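Local coordinates for cell division control protein Cdc48 (Mycobacterium smegmatis, PDB 5E7P) that probably binds and hydrolyses ATP as a AAA-type ATPase with two P-loop modules, each holding ADP, at residues Arg131-Gly136 with Val145-Arg150; Val191-Val196 with Arg467-Ser472. All coordinates share one frame; numbering follows the deposited sequence.

Contact 1: residues Arg131-Gly136 with Val145-Arg150; sequences RMALLG and VSLLPR
Leu147 CD2 is the atom of its segment that meets Leu134 and Ala133. It lies 3.7 Å from both Leu134 CG and Leu134 CD2, and 3.9 Å from Leu134 CD1, so it sits over the fork of that leucine. The two side chains run across one another at a slant. The same Leu147 CD2 comes within 4.3 Å of Ala133 CB, a looser approach, while Leu134 CD2 grazes the backbone oxygen of Ser146 at 4.2 Å. No hydrogen bond joins the two segments, and the touching residues are buried, so the attachment is apolar packing. Both leucines set CG beside the backbone N (chi1 -65° in Leu134, -61° in Leu147), which brings the branched ends together although neither CB points straight across. Ala133, whose CB does point at the other segment, faces Leu147 with a CA to CA distance of 5.9 Å, and Leu134 follows as the first residue to leave helical geometry. Farther out, Leu134 also packs on Met139 of strand 138-140, Ala133 on Trp173, and Leu147 on Leu178. The contact therefore fastens the C-terminal end of helix 127-133 to the loop residue Leu147, in the segment that lies on strand 144-146, an outermost strand of its sheet, beside strand 177-184.

Contact 2: residues Val191-Val196 with Arg467-Ser472; sequences VQPNSV and RPLSRS
The polar link is a single hydrogen bond from Gln192 NE2 to Ser472 OG, 2.9 Å long and fairly straight, with an N-H...O angle of 163°. The hydroxyl lies close to the amide plane, 11° out of it, and the glutamine chain bends at chi2 (-63°) to present its amide there. Ser472 OG in turn donates to Leu469 O over 2.7 Å, and Ser472 N reaches the same oxygen, which thus takes two bonds from one residue. On the other side, Gln192 to Ser195 form a type I beta turn, in which Ser195 OG accepts from Gln192 N at 3.0 Å. Ser190 OG is a further partner of Gln192 NE2.

Apolar contact comes from Leu469 CD2, which meets the CG-CD side of the Pro193 ring, 4.0 Å from Pro193 CD and equally close to Pro193 CG. Leu469 CG sits 4.1 Å from Gln192 OE1, the two side chains running past each other in opposite directions. Pro193 also touches a bound ADP, and Leu469 packs on Ala272, next to the nucleotide-binding Gly273. The serine hydroxyl, both donor and acceptor, relays one polar chain from the glutamine amide to a backbone carbonyl, while the proline and leucine form an apolar patch beside the nucleotide pocket.

Both contacts are buried, but the centre of contact 2 is about 7 Å, and that of contact 1 about 19 Å, from the centre of the chain. Contact 1 is local; contact 2 has 270 residues between its segments, against eight in contact 1. Segment 131-136 touches both segments of contact 2: Gly136 N probably bonds to Val191 O (2.7 Å) and Leu134 O packs against Val191 CB, in 191-196, while Gly136 O probably accepts from Arg467 NH2, in 467-472. Leu135 also rests on Pro193. The chemistry follows the setting: purely apolar packing where a helix end meets Leu147, in the loop of its segment, and a mixture of amide, hydroxyl and apolar groups between loops near ADP.

Contact 1: residues Arg131-Gly136 with Val145-Arg150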
# COMPACT_ATOMS: atom_id res chain seq x y z
N ARG A 131 -16.44 4.50 5.45
CA ARG A 131 -15.04 4.27 5.10
C ARG A 131 -14.88 2.97 4.32
O ARG A 131 -14.11 2.90 3.36
CB ARG A 131 -14.18 4.25 6.36
CG ARG A 131 -12.71 3.98 6.11
CD ARG A 131 -11.93 4.09 7.41
NE ARG A 131 -12.50 3.26 8.46
CZ ARG A 131 -12.32 3.46 9.76
NH1 ARG A 131 -11.58 4.49 10.17
NH2 ARG A 131 -12.87 2.66 10.65
N MET A 132 -15.61 1.94 4.73
CA MET A 132 -15.59 0.66 4.04
C MET A 132 -16.09 0.79 2.60
O MET A 132 -15.50 0.23 1.67
CB MET A 132 -16.44 -0.36 4.79
CG MET A 132 -16.49 -1.73 4.14
SD MET A 132 -17.67 -2.83 4.95
CE MET A 132 -17.06 -2.79 6.64
N ALA A 133 -17.18 1.53 2.43
CA ALA A 133 -17.81 1.68 1.12
C ALA A 133 -17.00 2.55 0.17
O ALA A 133 -17.09 2.39 -1.05
CB ALA A 133 -19.22 2.23 1.29
N LEU A 134 -16.21 3.47 0.72
CA LEU A 134 -15.46 4.41 -0.10
C LEU A 134 -13.96 4.15 -0.05
O LEU A 134 -13.16 4.98 -0.50
CB LEU A 134 -15.74 5.85 0.35
CG LEU A 134 -17.17 6.35 0.14
CD1 LEU A 134 -17.34 7.73 0.75
CD2 LEU A 134 -17.52 6.36 -1.34
N LEU A 135 -13.58 2.99 0.48
CA LEU A 135 -12.17 2.65 0.65
C LEU A 135 -11.41 2.69 -0.67
O LEU A 135 -11.79 2.03 -1.64
CB LEU A 135 -12.03 1.27 1.30
CG LEU A 135 -10.67 0.90 1.88
CD1 LEU A 135 -10.27 1.87 2.99
CD2 LEU A 135 -10.68 -0.53 2.39
N GLY A 136 -10.34 3.48 -0.71
CA GLY A 136 -9.48 3.56 -1.88
C GLY A 136 -9.85 4.63 -2.88
O GLY A 136 -9.04 5.00 -3.73
N VAL A 145 -20.16 11.92 -4.72
CA VAL A 145 -19.77 10.52 -4.72
C VAL A 145 -20.96 9.60 -4.48
O VAL A 145 -21.93 9.98 -3.81
CB VAL A 145 -18.69 10.22 -3.66
CG1 VAL A 145 -17.36 10.82 -4.08
CG2 VAL A 145 -19.12 10.75 -2.30
N SER A 146 -20.89 8.40 -5.02
CA SER A 146 -21.93 7.40 -4.83
C SER A 146 -21.38 6.21 -4.06
O SER A 146 -20.32 5.68 -4.40
CB SER A 146 -22.48 6.95 -6.18
OG SER A 146 -21.42 6.53 -7.03
N LEU A 147 -22.10 5.79 -3.02
CA LEU A 147 -21.68 4.64 -2.23
C LEU A 147 -21.92 3.35 -3.00
O LEU A 147 -21.18 2.38 -2.84
CB LEU A 147 -22.45 4.59 -0.90
CG LEU A 147 -22.28 5.78 0.05
CD1 LEU A 147 -22.96 5.48 1.38
CD2 LEU A 147 -20.82 6.11 0.25
N LEU A 148 -22.95 3.34 -3.83
CA LEU A 148 -23.32 2.16 -4.59
C LEU A 148 -23.82 2.57 -5.97
O LEU A 148 -24.70 3.43 -6.08
CB LEU A 148 -24.40 1.38 -3.85
CG LEU A 148 -24.42 -0.14 -4.06
CD1 LEU A 148 -23.13 -0.75 -3.55
CD2 LEU A 148 -25.63 -0.75 -3.37
N PRO A 149 -23.26 1.97 -7.03
CA PRO A 149 -23.63 2.31 -8.41
C PRO A 149 -25.06 1.92 -8.75
O PRO A 149 -25.73 2.63 -9.50
CB PRO A 149 -22.65 1.47 -9.25
CG PRO A 149 -21.52 1.15 -8.32
CD PRO A 149 -22.15 1.01 -6.97
N ARG A 150 -25.53 0.80 -8.21
CA ARG A 150 -26.87 0.31 -8.51
C ARG A 150 -27.67 0.02 -7.24
O ARG A 150 -27.37 0.55 -6.18
CB ARG A 150 -26.80 -0.95 -9.38

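Contact 2: residues Val191-Val196 with Arg467-Ser472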
# COMPACT_ATOMS: atom_id res chain seq x y z
N VAL A 191 -9.45 7.62 0.42
CA VAL A 191 -9.92 7.02 1.66
C VAL A 191 -9.09 5.79 2.02
O VAL A 191 -9.07 4.80 1.29
CB VAL A 191 -11.41 6.64 1.60
CG1 VAL A 191 -11.86 6.05 2.92
CG2 VAL A 191 -12.25 7.86 1.24
N GLN A 192 -8.41 5.87 3.15
CA GLN A 192 -7.54 4.79 3.63
C GLN A 192 -8.13 4.19 4.91
O GLN A 192 -9.02 4.77 5.51
CB GLN A 192 -6.14 5.34 3.88
CG GLN A 192 -5.48 5.92 2.64
CD GLN A 192 -5.27 4.87 1.56
OE1 GLN A 192 -4.91 3.73 1.85
NE2 GLN A 192 -5.51 5.25 0.30
N PRO A 193 -7.64 3.01 5.31
CA PRO A 193 -8.11 2.42 6.57
C PRO A 193 -7.85 3.32 7.79
O PRO A 193 -8.60 3.27 8.75
CB PRO A 193 -7.30 1.14 6.69
CG PRO A 193 -7.01 0.76 5.27
CD PRO A 193 -6.81 2.06 4.55
N ASN A 194 -6.78 4.12 7.74
CA ASN A 194 -6.48 5.05 8.82
C ASN A 194 -7.14 6.41 8.64
O ASN A 194 -6.82 7.37 9.34
CB ASN A 194 -4.96 5.20 9.01
CG ASN A 194 -4.26 5.68 7.74
OD1 ASN A 194 -4.91 6.01 6.75
ND2 ASN A 194 -2.94 5.71 7.78
N SER A 195 -8.06 6.50 7.68
CA SER A 195 -8.83 7.71 7.48
C SER A 195 -10.09 7.65 8.33
O SER A 195 -10.48 6.57 8.79
CB SER A 195 -9.22 7.88 6.01
OG SER A 195 -8.08 8.03 5.19
N VAL A 196 -10.72 8.79 8.54
CA VAL A 196 -12.04 8.82 9.15
C VAL A 196 -13.02 9.51 8.20
O VAL A 196 -12.73 10.57 7.65
CB VAL A 196 -12.03 9.51 10.54
CG1 VAL A 196 -11.43 10.91 10.46
CG2 VAL A 196 -13.44 9.55 11.12
N ARG A 467 -9.69 -0.82 -8.07
CA ARG A 467 -8.29 -0.52 -7.84
C ARG A 467 -7.81 -1.09 -6.51
O ARG A 467 -8.41 -0.83 -5.47
CB ARG A 467 -8.04 0.99 -7.87
CG ARG A 467 -6.58 1.35 -7.64
CD ARG A 467 -6.32 2.84 -7.76
NE ARG A 467 -6.92 3.61 -6.68
CZ ARG A 467 -6.66 4.90 -6.46
NH1 ARG A 467 -5.81 5.55 -7.25
NH2 ARG A 467 -7.25 5.54 -5.46
N PRO A 468 -6.73 -1.88 -6.55
CA PRO A 468 -6.12 -2.39 -5.32
C PRO A 468 -5.60 -1.24 -4.47
O PRO A 468 -5.08 -0.26 -5.01
CB PRO A 468 -4.96 -3.25 -5.83
CG PRO A 468 -4.69 -2.75 -7.21
CD PRO A 468 -6.01 -2.33 -7.76
N LEU A 469 -5.76 -1.37 -3.16
CA LEU A 469 -5.35 -0.35 -2.20
C LEU A 469 -3.86 -0.02 -2.35
O LEU A 469 -3.43 1.10 -2.10
CB LEU A 469 -5.65 -0.82 -0.78
CG LEU A 469 -6.24 0.18 0.21
CD1 LEU A 469 -7.44 0.89 -0.40
CD2 LEU A 469 -6.63 -0.52 1.50
N SER A 470 -3.08 -1.01 -2.78
CA SER A 470 -1.65 -0.82 -3.00
C SER A 470 -1.35 0.16 -4.13
O SER A 470 -0.22 0.62 -4.28
CB SER A 470 -0.99 -2.17 -3.29
OG SER A 470 -1.54 -2.75 -4.46
N ARG A 471 -2.36 0.48 -4.94
CA ARG A 471 -2.18 1.42 -6.04
C ARG A 471 -2.87 2.76 -5.80
O ARG A 471 -2.99 3.57 -6.71
CB ARG A 471 -2.71 0.81 -7.35
CG ARG A 471 -1.99 -0.45 -7.77
CD ARG A 471 -0.60 -0.15 -8.31
NE ARG A 471 -0.64 0.24 -9.71
CZ ARG A 471 -0.61 -0.63 -10.72
NH1 ARG A 471 -0.54 -1.93 -10.48
NH2 ARG A 471 -0.65 -0.19 -11.97
N SER A 472 -3.33 2.98 -4.57
CA SER A 472 -4.14 4.16 -4.26
C SER A 472 -3.33 5.35 -3.78
O SER A 472 -3.89 6.42 -3.53
CB SER A 472 -5.22 3.80 -3.23
OG SER A 472 -4.65 3.55 -1.95